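Local coordinates for protein putative poly(3-hydroxybutyrate) depolymerase LpqC (Bordetella parapertussis 12822, PDB 3D0K) that probably hydrolyses ester bonds, perhaps those of poly(3-hydroxybutyrate), as a serine hydrolase of the alpha/beta-hydrolase fold, at residues N35-F40 against E93-G97; N103-F107 against H184-E188; I27-D31 against R126-N130. All coordinates share one frame; numbering follows the deposited sequence. Where two conformers were deposited one is given.

Contact 1: residues N35-F40 against E93-G97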
ATOM      1  N   ASN A  35     -13.477  -0.662 -13.908  1.00 37.98           N
ATOM      2  CA  ASN A  35     -13.741  -1.861 -13.093  1.00 37.67           C
ATOM      3  C   ASN A  35     -15.228  -2.053 -12.770  1.00 37.78           C
ATOM      4  O   ASN A  35     -15.614  -2.329 -11.641  1.00 36.45           O
ATOM      5  CB  ASN A  35     -12.861  -1.869 -11.831  1.00 37.51           C
ATOM      6  CG  ASN A  35     -11.389  -1.905 -12.166  1.00 38.22           C
ATOM      7  OD1 ASN A  35     -10.725  -0.874 -12.225  1.00 40.80           O
ATOM      8  ND2 ASN A  35     -10.877  -3.092 -12.429  1.00 37.24           N
ATOM      9  N   ALA A  36     -16.053  -1.929 -13.806  1.00 38.39           N
ATOM     10  CA  ALA A  36     -17.516  -2.021 -13.674  1.00 38.83           C
ATOM     11  C   ALA A  36     -18.012  -3.360 -13.093  1.00 38.67           C
ATOM     12  O   ALA A  36     -18.991  -3.399 -12.356  1.00 38.90           O
ATOM     13  CB  ALA A  36     -18.188  -1.736 -15.030  1.00 39.08           C
ATOM     14  N   ASP A  37     -17.293  -4.438 -13.388  1.00 38.10           N
ATOM     15  CA  ASP A  37     -17.724  -5.791 -13.033  1.00 37.79           C
ATOM     16  C   ASP A  37     -17.045  -6.398 -11.811  1.00 35.92           C
ATOM     17  O   ASP A  37     -17.111  -7.617 -11.605  1.00 35.58           O
ATOM     18  CB  ASP A  37     -17.456  -6.709 -14.241  1.00 38.84           C
ATOM     19  CG  ASP A  37     -18.152  -6.217 -15.496  1.00 42.63           C
ATOM     20  OD1 ASP A  37     -19.289  -5.711 -15.362  1.00 45.50           O
ATOM     21  OD2 ASP A  37     -17.558  -6.303 -16.608  1.00 47.63           O
ATOM     22  N   ARG A  38     -16.353  -5.576 -11.027  1.00 33.29           N
ATOM     23  CA  ARG A  38     -15.543  -6.113  -9.970  1.00 31.75           C
ATOM     24  C   ARG A  38     -15.752  -5.295  -8.712  1.00 29.46           C
ATOM     25  O   ARG A  38     -15.055  -4.314  -8.482  1.00 28.82           O
ATOM     26  CB  ARG A  38     -14.076  -6.185 -10.394  1.00 32.14           C
ATOM     27  CG  ARG A  38     -13.660  -7.587 -10.900  1.00 33.76           C
ATOM     28  CD  ARG A  38     -12.230  -7.588 -11.439  1.00 35.49           C
ATOM     29  NE  ARG A  38     -12.152  -6.583 -12.501  1.00 45.38           N
ATOM     30  CZ  ARG A  38     -12.478  -6.804 -13.776  1.00 47.98           C
ATOM     31  NH1 ARG A  38     -12.862  -8.012 -14.179  1.00 49.01           N
ATOM     32  NH2 ARG A  38     -12.414  -5.808 -14.656  1.00 50.44           N
ATOM     33  N   PRO A  39     -16.755  -5.683  -7.914  1.00 27.46           N
ATOM     34  CA  PRO A  39     -16.942  -5.036  -6.619  1.00 26.08           C
ATOM     35  C   PRO A  39     -15.832  -5.327  -5.623  1.00 24.51           C
ATOM     36  O   PRO A  39     -15.131  -6.344  -5.701  1.00 24.51           O
ATOM     37  CB  PRO A  39     -18.259  -5.631  -6.102  1.00 26.24           C
ATOM     38  CG  PRO A  39     -18.476  -6.888  -6.917  1.00 26.92           C
ATOM     39  CD  PRO A  39     -17.767  -6.732  -8.206  1.00 27.07           C
ATOM     40  N   PHE A  40     -15.686  -4.442  -4.662  1.00 23.18           N
ATOM     41  CA  PHE A  40     -14.835  -4.753  -3.516  1.00 22.20           C
ATOM     42  C   PHE A  40     -15.434  -4.089  -2.283  1.00 22.42           C
ATOM     43  O   PHE A  40     -16.565  -3.555  -2.332  1.00 22.57           O
ATOM     44  CB  PHE A  40     -13.384  -4.324  -3.775  1.00 22.31           C
ATOM     45  CG  PHE A  40     -13.228  -2.849  -4.109  1.00 21.52           C
ATOM     46  CD1 PHE A  40     -13.480  -2.388  -5.406  1.00 21.60           C
ATOM     47  CD2 PHE A  40     -12.733  -1.942  -3.142  1.00 22.08           C
ATOM     48  CE1 PHE A  40     -13.294  -1.073  -5.749  1.00 20.46           C
ATOM     49  CE2 PHE A  40     -12.538  -0.610  -3.477  1.00 20.56           C
ATOM     50  CZ  PHE A  40     -12.816  -0.171  -4.780  1.00 22.94           C
ATOM     51  N   GLU A  93     -12.133 -14.357  -4.263  1.00 25.69           N
ATOM     52  CA  GLU A  93     -13.165 -14.785  -5.194  1.00 27.25           C
ATOM     53  C   GLU A  93     -13.326 -13.838  -6.372  1.00 26.17           C
ATOM     54  O   GLU A  93     -13.428 -14.286  -7.489  1.00 26.62           O
ATOM     55  CB  GLU A  93     -14.521 -14.983  -4.495  1.00 28.10           C
ATOM     56  CG  GLU A  93     -15.270 -16.166  -5.046  1.00 33.60           C
ATOM     57  CD  GLU A  93     -16.779 -15.920  -5.221  1.00 41.41           C
ATOM     58  OE1 GLU A  93     -17.385 -15.092  -4.462  1.00 39.29           O
ATOM     59  OE2 GLU A  93     -17.357 -16.593  -6.133  1.00 45.47           O
ATOM     60  N   ILE A  94     -13.299 -12.533  -6.137  1.00 25.36           N
ATOM     61  CA  ILE A  94     -13.514 -11.559  -7.224  1.00 23.83           C
ATOM     62  C   ILE A  94     -12.207 -11.022  -7.846  1.00 24.03           C
ATOM     63  O   ILE A  94     -12.187 -10.586  -9.023  1.00 22.95           O
ATOM     64  CB  ILE A  94     -14.388 -10.384  -6.723  1.00 24.16           C
ATOM     65  CG1 ILE A  94     -15.707 -10.930  -6.173  1.00 25.42           C
ATOM     66  CG2 ILE A  94     -14.637  -9.326  -7.816  1.00 23.83           C
ATOM     67  CD1 ILE A  94     -16.541  -9.933  -5.398  1.00 27.77           C
ATOM     68  N   TRP A  95     -11.132 -11.053  -7.055  1.00 22.05           N
ATOM     69  CA  TRP A  95      -9.811 -10.563  -7.497  1.00 22.30           C
ATOM     70  C   TRP A  95      -8.761 -11.671  -7.326  1.00 21.72           C
ATOM     71  O   TRP A  95      -7.846 -11.559  -6.516  1.00 20.64           O
ATOM     72  CB  TRP A  95      -9.425  -9.336  -6.680  1.00 21.18           C
ATOM     73  CG  TRP A  95     -10.410  -8.239  -6.826  1.00 19.91           C
ATOM     74  CD1 TRP A  95     -11.582  -8.087  -6.121  1.00 21.27           C
ATOM     75  CD2 TRP A  95     -10.325  -7.121  -7.714  1.00 20.80           C
ATOM     76  NE1 TRP A  95     -12.236  -6.940  -6.529  1.00 21.53           N
ATOM     77  CE2 TRP A  95     -11.491  -6.319  -7.496  1.00 19.13           C
ATOM     78  CE3 TRP A  95      -9.379  -6.705  -8.669  1.00 22.69           C
ATOM     79  CZ2 TRP A  95     -11.731  -5.127  -8.192  1.00 19.84           C
ATOM     80  CZ3 TRP A  95      -9.620  -5.517  -9.376  1.00 21.79           C
ATOM     81  CH2 TRP A  95     -10.801  -4.750  -9.142  1.00 21.92           C
ATOM     82  N   PRO A  96      -8.894 -12.758  -8.104  1.00 22.00           N
ATOM     83  CA  PRO A  96      -8.060 -13.937  -7.827  1.00 21.72           C
ATOM     84  C   PRO A  96      -6.562 -13.775  -8.170  1.00 20.57           C
ATOM     85  O   PRO A  96      -6.198 -13.155  -9.171  1.00 20.18           O
ATOM     86  CB  PRO A  96      -8.722 -15.037  -8.695  1.00 22.03           C
ATOM     87  CG  PRO A  96      -9.307 -14.263  -9.830  1.00 22.19           C
ATOM     88  CD  PRO A  96      -9.780 -12.966  -9.275  1.00 22.99           C
ATOM     89  N   GLY A  97      -5.708 -14.351  -7.319  1.00 20.69           N
ATOM     90  CA  GLY A  97      -4.275 -14.466  -7.601  1.00 20.13           C
ATOM     91  C   GLY A  97      -3.500 -13.168  -7.420  1.00 19.51           C
ATOM     92  O   GLY A  97      -4.068 -12.069  -7.318  1.00 20.71           O
TER
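Trp95 lays its indole across the bend of 35-40, with Arg38 over one face of the ring and the carbonyl of Pro39 at its edge. The aliphatic part of the arginine does the stacking: Arg38 CD sits 3.8 Å from the centroid of the Trp95 six-membered ring, almost directly above it, in a CH-pi contact over the face. Arg38 CB comes to 3.4 Å from Trp95 CZ2. A bend at chi3 (-57°) then carries the guanidinium off at a steep angle, its plane 79° from that of the indole, and any cation-pi attraction is long and weak at best. At the pyrrole edge the indole N-H is spent on the backbone, Trp95 NE1 donating to Pro39 O over 3.1 Å. The bond is nearly straight (166°), and the oxygen lies close to the ring plane although the donor stands above the carbonyl plane; it satisfies the N-H of a buried residue and helps to set the rotation of the indole.

The segments lie in connections at the antiparallel end of the sheet of an alpha/beta-hydrolase fold: 35-40 leads from strand 23-29 into the start of strand 40-46, whereas the loop 93-97 follows strand 84-89. Phe90, just beyond that strand, meets Trp95 edge-to-face and stacks on Phe40, and Leu123 of helix 122-133 touches both Trp95 and Phe40.

Ile94 works beside the indole. Its CG2 branch, anti to the backbone N, reaches Arg38 CG at 3.7 Å as the two side chains slide past each other in opposite directions, while its CD1 tip meets Pro39 CG at 3.9 Å, the two side chains crossing at about a right angle. Phe40 adds a looser contact, CD1 lying 4.3 Å from Trp95 CZ2.

Contact 2: residues N103-F107 against H184-E188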
ATOM      1  N   ASN A 103      -0.339  -7.460  -8.549  1.00 16.17           N
ATOM      2  CA  ASN A 103       0.106  -6.978  -9.864  1.00 16.64           C
ATOM      3  C   ASN A 103      -0.888  -6.018 -10.547  1.00 17.08           C
ATOM      4  O   ASN A 103      -0.665  -5.585 -11.708  1.00 18.08           O
ATOM      5  CB  ASN A 103       0.396  -8.144 -10.849  1.00 17.17           C
ATOM      6  CG  ASN A 103       1.411  -9.182 -10.311  1.00 19.25           C
ATOM      7  OD1 ASN A 103       1.644 -10.237 -10.957  1.00 20.93           O
ATOM      8  ND2 ASN A 103       1.987  -8.919  -9.152  1.00 16.73           N
ATOM      9  N   GLY A 104      -1.973  -5.685  -9.848  1.00 15.37           N
ATOM     10  CA  GLY A 104      -2.826  -4.556 -10.302  1.00 16.13           C
ATOM     11  C   GLY A 104      -3.692  -4.823 -11.556  1.00 17.18           C
ATOM     12  O   GLY A 104      -4.201  -3.880 -12.162  1.00 17.35           O
ATOM     13  N   ARG A 105      -3.866  -6.080 -11.939  1.00 18.40           N
ATOM     14  CA  ARG A 105      -4.577  -6.407 -13.213  1.00 21.66           C
ATOM     15  C   ARG A 105      -3.999  -5.575 -14.397  1.00 21.47           C
ATOM     16  O   ARG A 105      -4.759  -4.948 -15.154  1.00 22.98           O
ATOM     17  CB  ARG A 105      -6.102  -6.128 -13.080  1.00 21.58           C
ATOM     18  CG  ARG A 105      -6.922  -7.283 -12.645  1.00 25.69           C
ATOM     19  CD  ARG A 105      -8.440  -7.070 -12.728  1.00 26.37           C
ATOM     20  NE  ARG A 105      -8.910  -7.324 -14.061  1.00 33.44           N
ATOM     21  CZ  ARG A 105      -9.477  -6.427 -14.862  1.00 36.52           C
ATOM     22  NH1 ARG A 105      -9.828  -6.780 -16.089  1.00 37.68           N
ATOM     23  NH2 ARG A 105      -9.697  -5.190 -14.448  1.00 38.10           N
ATOM     24  N   ALA A 106      -2.666  -5.515 -14.490  1.00 20.33           N
ATOM     25  CA  ALA A 106      -1.978  -4.651 -15.451  1.00 20.27           C
ATOM     26  C   ALA A 106      -2.179  -5.138 -16.900  1.00 21.62           C
ATOM     27  O   ALA A 106      -2.009  -4.369 -17.856  1.00 21.76           O
ATOM     28  CB  ALA A 106      -0.527  -4.576 -15.149  1.00 19.57           C
ATOM     29  N   PHE A 107      -2.494  -6.416 -17.059  1.00 22.67           N
ATOM     30  CA  PHE A 107      -2.592  -7.013 -18.393  1.00 23.60           C
ATOM     31  C   PHE A 107      -3.977  -7.461 -18.679  1.00 24.79           C
ATOM     32  O   PHE A 107      -4.664  -7.886 -17.778  1.00 26.11           O
ATOM     33  CB  PHE A 107      -1.644  -8.200 -18.533  1.00 23.36           C
ATOM     34  CG  PHE A 107      -0.221  -7.818 -18.416  1.00 25.42           C
ATOM     35  CD1 PHE A 107       0.459  -8.012 -17.217  1.00 25.80           C
ATOM     36  CD2 PHE A 107       0.441  -7.224 -19.496  1.00 24.68           C
ATOM     37  CE1 PHE A 107       1.792  -7.614 -17.088  1.00 27.35           C
ATOM     38  CE2 PHE A 107       1.769  -6.838 -19.390  1.00 26.67           C
ATOM     39  CZ  PHE A 107       2.459  -7.045 -18.171  1.00 25.19           C
ATOM     40  N   HIS A 184      13.138  -5.102 -17.617  1.00 25.26           N
ATOM     41  CA  HIS A 184      12.276  -6.277 -17.438  1.00 25.03           C
ATOM     42  C   HIS A 184      10.829  -5.869 -17.587  1.00 24.52           C
ATOM     43  O   HIS A 184      10.458  -4.729 -17.254  1.00 22.09           O
ATOM     44  CB  HIS A 184      12.496  -6.923 -16.066  1.00 25.24           C
ATOM     45  CG  HIS A 184      13.934  -7.079 -15.719  1.00 30.07           C
ATOM     46  ND1 HIS A 184      14.529  -6.396 -14.677  1.00 33.86           N
ATOM     47  CD2 HIS A 184      14.918  -7.784 -16.321  1.00 31.63           C
ATOM     48  CE1 HIS A 184      15.812  -6.708 -14.634  1.00 33.79           C
ATOM     49  NE2 HIS A 184      16.074  -7.537 -15.624  1.00 34.45           N
ATOM     50  N   ARG A 185      10.019  -6.809 -18.106  1.00 23.31           N
ATOM     51  CA  ARG A 185       8.591  -6.595 -18.234  1.00 24.51           C
ATOM     52  C   ARG A 185       7.983  -6.594 -16.837  1.00 22.42           C
ATOM     53  O   ARG A 185       8.402  -7.344 -15.956  1.00 21.21           O
ATOM     54  CB  ARG A 185       7.957  -7.723 -19.043  1.00 24.29           C
ATOM     55  CG  ARG A 185       6.430  -7.547 -19.355  1.00 28.00           C
ATOM     56  CD  ARG A 185       6.015  -8.550 -20.450  1.00 29.76           C
ATOM     57  NE  ARG A 185       6.650  -8.131 -21.714  1.00 40.95           N
ATOM     58  CZ  ARG A 185       6.060  -7.318 -22.604  1.00 44.19           C
ATOM     59  NH1 ARG A 185       4.808  -6.888 -22.370  1.00 45.42           N
ATOM     60  NH2 ARG A 185       6.691  -6.959 -23.730  1.00 44.50           N
ATOM     61  N   PHE A 186       7.010  -5.737 -16.655  1.00 21.90           N
ATOM     62  CA  PHE A 186       6.181  -5.779 -15.460  1.00 22.38           C
ATOM     63  C   PHE A 186       5.590  -7.190 -15.251  1.00 23.01           C
ATOM     64  O   PHE A 186       5.178  -7.835 -16.221  1.00 23.38           O
ATOM     65  CB  PHE A 186       5.125  -4.701 -15.597  1.00 22.02           C
ATOM     66  CG  PHE A 186       4.306  -4.485 -14.375  1.00 22.85           C
ATOM     67  CD1 PHE A 186       4.721  -3.575 -13.412  1.00 24.35           C
ATOM     68  CD2 PHE A 186       3.101  -5.193 -14.183  1.00 24.26           C
ATOM     69  CE1 PHE A 186       3.957  -3.344 -12.234  1.00 25.76           C
ATOM     70  CE2 PHE A 186       2.332  -4.999 -12.999  1.00 22.63           C
ATOM     71  CZ  PHE A 186       2.743  -4.047 -12.040  1.00 22.99           C
ATOM     72  N   PRO A 187       5.542  -7.689 -13.992  1.00 23.69           N
ATOM     73  CA  PRO A 187       5.855  -6.946 -12.762  1.00 22.62           C
ATOM     74  C   PRO A 187       7.343  -6.984 -12.321  1.00 23.09           C
ATOM     75  O   PRO A 187       7.667  -6.422 -11.268  1.00 22.72           O
ATOM     76  CB  PRO A 187       4.954  -7.613 -11.738  1.00 23.40           C
ATOM     77  CG  PRO A 187       4.895  -9.085 -12.204  1.00 23.22           C
ATOM     78  CD  PRO A 187       5.108  -9.077 -13.699  1.00 23.90           C
ATOM     79  N   GLU A 188       8.238  -7.615 -13.092  1.00 21.69           N
ATOM     80  CA  GLU A 188       9.642  -7.654 -12.650  1.00 23.34           C
ATOM     81  C   GLU A 188      10.302  -6.265 -12.772  1.00 22.16           C
ATOM     82  O   GLU A 188      11.101  -5.854 -11.890  1.00 21.35           O
ATOM     83  CB  GLU A 188      10.483  -8.750 -13.356  1.00 23.27           C
ATOM     84  CG  GLU A 188      11.916  -8.756 -12.738  1.00 23.55           C
ATOM     85  CD  GLU A 188      12.891  -9.742 -13.377  1.00 27.85           C
ATOM     86  OE1 GLU A 188      13.937 -10.032 -12.734  1.00 33.95           O
ATOM     87  OE2 GLU A 188      12.625 -10.230 -14.504  1.00 31.50           O
TER
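Phe186 points the CE2 side of its ring into the bend of 103-107, where a carbonyl, a methyl group and a second aromatic ring meet it. Asn103 O lies in the plane of the ring, at its edge, 3.3 Å from Phe186 CE2, so the oxygen faces the C-H rim and not the pi cloud. Ala106 CB approaches the same carbon obliquely at 3.6 Å. The phenyl ring of Phe107 comes in at an angle, its CE1 at the edge of the Phe186 ring and 4.0 Å from Phe186 CD2. Phe186 reaches this far because its CG stands anti to the backbone N (chi1 -172°), which sends the ring out toward the opposing loop.

The Phe107 ring in turn offers its own edge to a carbonyl: Phe186 O sits near the ring plane, 3.4 Å from Phe107 CZ. Next to it the aliphatic start of Arg185 passes obliquely, with CG 4.2 Å from Phe107 CZ, before its chain bends at chi3 and turns the guanidinium so that Phe107 CE2 lies off its edge, more loosely, the two planes 40° apart. On the other flank Asn103 lies against the ring of Pro187, OD1 being 3.7 Å from Pro187 CG. The peptide bond before this proline is cis, an arrangement consistent with its CB lying over the centre of one face of Phe186.

These loops belong to connections outside the central sheet of the alpha/beta-hydrolase fold, one between helices 97-100 and 122-133, the other between strand 168-172 and helix 197-205. Phe186 also meets Trp119, from a loop, and Arg156 of helix 149-160. No hydrogen bond joins the two segments; packing joins them, probably helped by weakly polar approaches of carbonyl oxygens to the C-H edges of the two phenylalanine rings.

Contact 3: residues I27-D31 against R126-N130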
ATOM      1  N   ILE A  27     -18.129  -1.579   3.741  1.00 26.43           N
ATOM      2  CA  ILE A  27     -18.924  -0.805   2.780  1.00 27.05           C
ATOM      3  C   ILE A  27     -18.706  -1.426   1.394  1.00 28.61           C
ATOM      4  O   ILE A  27     -17.593  -1.337   0.871  1.00 28.32           O
ATOM      5  CB  ILE A  27     -18.484   0.650   2.771  1.00 26.16           C
ATOM      6  CG1 ILE A  27     -18.521   1.250   4.201  1.00 27.81           C
ATOM      7  CG2 ILE A  27     -19.305   1.477   1.761  1.00 27.93           C
ATOM      8  CD1 ILE A  27     -17.921   2.651   4.299  1.00 26.10           C
ATOM      9  N   PRO A  28     -19.747  -2.079   0.811  1.00 30.05           N
ATOM     10  CA  PRO A  28     -19.603  -2.580  -0.574  1.00 30.18           C
ATOM     11  C   PRO A  28     -19.305  -1.402  -1.514  1.00 30.54           C
ATOM     12  O   PRO A  28     -19.894  -0.340  -1.339  1.00 30.63           O
ATOM     13  CB  PRO A  28     -20.970  -3.211  -0.870  1.00 31.28           C
ATOM     14  CG  PRO A  28     -21.935  -2.586   0.140  1.00 32.45           C
ATOM     15  CD  PRO A  28     -21.090  -2.352   1.371  1.00 30.00           C
ATOM     16  N   TYR A  29     -18.373  -1.548  -2.466  1.00 29.33           N
ATOM     17  CA  TYR A  29     -18.056  -0.438  -3.381  1.00 29.62           C
ATOM     18  C   TYR A  29     -17.920  -1.002  -4.784  1.00 29.64           C
ATOM     19  O   TYR A  29     -17.328  -2.068  -4.987  1.00 28.67           O
ATOM     20  CB  TYR A  29     -16.775   0.315  -2.948  1.00 30.34           C
ATOM     21  CG  TYR A  29     -16.348   1.588  -3.711  1.00 29.86           C
ATOM     22  CD1 TYR A  29     -16.590   2.891  -3.192  1.00 32.93           C
ATOM     23  CD2 TYR A  29     -15.663   1.501  -4.902  1.00 31.57           C
ATOM     24  CE1 TYR A  29     -16.162   4.065  -3.893  1.00 31.19           C
ATOM     25  CE2 TYR A  29     -15.229   2.646  -5.607  1.00 33.02           C
ATOM     26  CZ  TYR A  29     -15.482   3.930  -5.110  1.00 33.89           C
ATOM     27  OH  TYR A  29     -14.994   5.019  -5.867  1.00 32.84           O
ATOM     28  N   LEU A  30     -18.487  -0.286  -5.739  1.00 29.67           N
ATOM     29  CA  LEU A  30     -18.343  -0.649  -7.140  1.00 30.81           C
ATOM     30  C   LEU A  30     -17.922   0.585  -7.900  1.00 31.23           C
ATOM     31  O   LEU A  30     -18.613   1.598  -7.877  1.00 31.29           O
ATOM     32  CB  LEU A  30     -19.645  -1.236  -7.705  1.00 30.67           C
ATOM     33  CG  LEU A  30     -19.551  -1.795  -9.134  1.00 29.90           C
ATOM     34  CD1 LEU A  30     -18.490  -2.878  -9.185  1.00 32.95           C
ATOM     35  CD2 LEU A  30     -20.876  -2.360  -9.591  1.00 31.89           C
ATOM     36  N   ASP A  31     -16.765   0.524  -8.538  1.00 31.29           N
ATOM     37  CA  ASP A  31     -16.233   1.691  -9.232  1.00 33.95           C
ATOM     38  C   ASP A  31     -17.077   2.212 -10.432  1.00 33.95           C
ATOM     39  O   ASP A  31     -17.553   1.447 -11.287  1.00 33.86           O
ATOM     40  CB  ASP A  31     -14.755   1.433  -9.592  1.00 34.55           C
ATOM     41  CG  ASP A  31     -14.183   2.441 -10.587  1.00 39.37           C
ATOM     42  OD1 ASP A  31     -14.502   3.651 -10.494  1.00 43.12           O
ATOM     43  OD2 ASP A  31     -13.379   2.006 -11.452  1.00 42.59           O
ATOM     44  N   ARG A 126      -9.630   6.904  -6.487  0.50 19.48           N
ATOM     45  CA  ARG A 126     -11.061   7.103  -6.782  0.50 19.80           C
ATOM     46  C   ARG A 126     -11.890   7.056  -5.498  0.50 19.56           C
ATOM     47  O   ARG A 126     -12.801   7.890  -5.288  0.50 19.23           O
ATOM     48  CB  ARG A 126     -11.577   6.068  -7.778  0.50 19.88           C
ATOM     49  CG  ARG A 126     -10.844   6.064  -9.099  0.50 22.72           C
ATOM     50  CD  ARG A 126     -11.575   5.180 -10.104  0.50 27.35           C
ATOM     51  NE  ARG A 126     -11.126   5.438 -11.466  0.50 31.32           N
ATOM     52  CZ  ARG A 126     -10.404   4.587 -12.190  0.50 34.06           C
ATOM     53  NH1 ARG A 126     -10.035   3.411 -11.684  0.50 36.01           N
ATOM     54  NH2 ARG A 126     -10.060   4.911 -13.427  0.50 34.63           N
ATOM     55  N   VAL A 127     -11.570   6.092  -4.634  1.00 19.06           N
ATOM     56  CA  VAL A 127     -12.255   5.971  -3.368  1.00 18.97           C
ATOM     57  C   VAL A 127     -12.011   7.240  -2.566  1.00 18.86           C
ATOM     58  O   VAL A 127     -12.973   7.795  -2.009  1.00 17.80           O
ATOM     59  CB  VAL A 127     -11.790   4.730  -2.542  1.00 19.60           C
ATOM     60  CG1 VAL A 127     -12.290   4.840  -1.075  1.00 19.51           C
ATOM     61  CG2 VAL A 127     -12.289   3.446  -3.222  1.00 20.62           C
ATOM     62  N   LEU A 128     -10.751   7.717  -2.550  1.00 18.18           N
ATOM     63  CA  LEU A 128     -10.430   8.991  -1.827  1.00 18.67           C
ATOM     64  C   LEU A 128     -11.258  10.163  -2.360  1.00 18.59           C
ATOM     65  O   LEU A 128     -11.760  10.989  -1.589  1.00 17.44           O
ATOM     66  CB  LEU A 128      -8.917   9.327  -1.864  1.00 19.12           C
ATOM     67  CG  LEU A 128      -7.996   8.347  -1.071  1.00 19.59           C
ATOM     68  CD1 LEU A 128      -6.491   8.538  -1.407  1.00 19.51           C
ATOM     69  CD2 LEU A 128      -8.243   8.460   0.441  1.00 21.47           C
ATOM     70  N   ALA A 129     -11.421  10.239  -3.677  1.00 17.47           N
ATOM     71  CA  ALA A 129     -12.167  11.385  -4.262  1.00 16.94           C
ATOM     72  C   ALA A 129     -13.641  11.323  -3.804  1.00 17.34           C
ATOM     73  O   ALA A 129     -14.308  12.359  -3.596  1.00 17.68           O
ATOM     74  CB  ALA A 129     -12.089  11.305  -5.775  1.00 16.74           C
ATOM     75  N   ASN A 130     -14.151  10.100  -3.641  1.00 16.56           N
ATOM     76  CA  ASN A 130     -15.470   9.903  -3.144  1.00 16.54           C
ATOM     77  C   ASN A 130     -15.686  10.201  -1.664  1.00 17.70           C
ATOM     78  O   ASN A 130     -16.770  10.722  -1.291  1.00 17.80           O
ATOM     79  CB  ASN A 130     -16.039   8.565  -3.615  1.00 17.47           C
ATOM     80  CG  ASN A 130     -16.607   8.672  -5.026  1.00 18.64           C
ATOM     81  OD1 ASN A 130     -17.308   9.624  -5.340  1.00 22.22           O
ATOM     82  ND2 ASN A 130     -16.301   7.714  -5.865  1.00 21.73           N
TER
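The phenolic oxygen of Tyr29 is held by the side-chain amide of Asn130, ND2 donating to Tyr29 OH over 3.0 Å with an N-H...O angle of 150°. The oxygen lies almost in the amide plane. This bond ties strand 23-29, an outermost strand of the alpha/beta-hydrolase sheet, to helix 122-133, which packs across it: the short axes of 27-29 and 126-130 run 12.4 Å apart at 120°.

Between the two elements the tyrosine ring spans most of the gap, its CG anti to the backbone N (chi1 -175°) so that the hydroxyl reaches the helix. Val127 CG2 rests over one face of that ring, 3.9 Å from the centroid of Tyr29, as a CH-pi contact displaced toward the rim. Phe40 of the adjacent strand touches both Tyr29 and Val127.

In the conformer described, one of two, Asp31 and Arg126 are linked at most by charge and by packing. The guanidinium has a hydrogen-bond partner in Asp117 O, reached through NH2, and Asp31 OD2 lies over one of its faces. The salt bridge between Asp31 OD2 and Arg126 NH1 is long, 3.6 Å, and no N-H points at the oxygen, whereas Asp31 OD1 approaches Arg126 CD to 3.3 Å.

In the fold
Contacts 1 and 3 are neighbours, their centres 13 Å apart at the antiparallel edge of the sheet. Contact 1 falls within the span between the two segments of contact 3, and Tyr29 N and Phe40 O, a probable hydrogen bond, join them across strands 23-29 and 40-46; helix 122-133 supplies one side of contact 3 and touches Trp95 and Phe40 of contact 1 through Leu123. Contact 2 lies farther off, its centre 17 Å from that of contact 1 and 24 Å from that of contact 3. It follows contact 1 in the chain and touches it where Arg105 packs on Trp95. Together the contacts join an outermost strand, helix 122-133 and several connecting loops of the probable hydrolase.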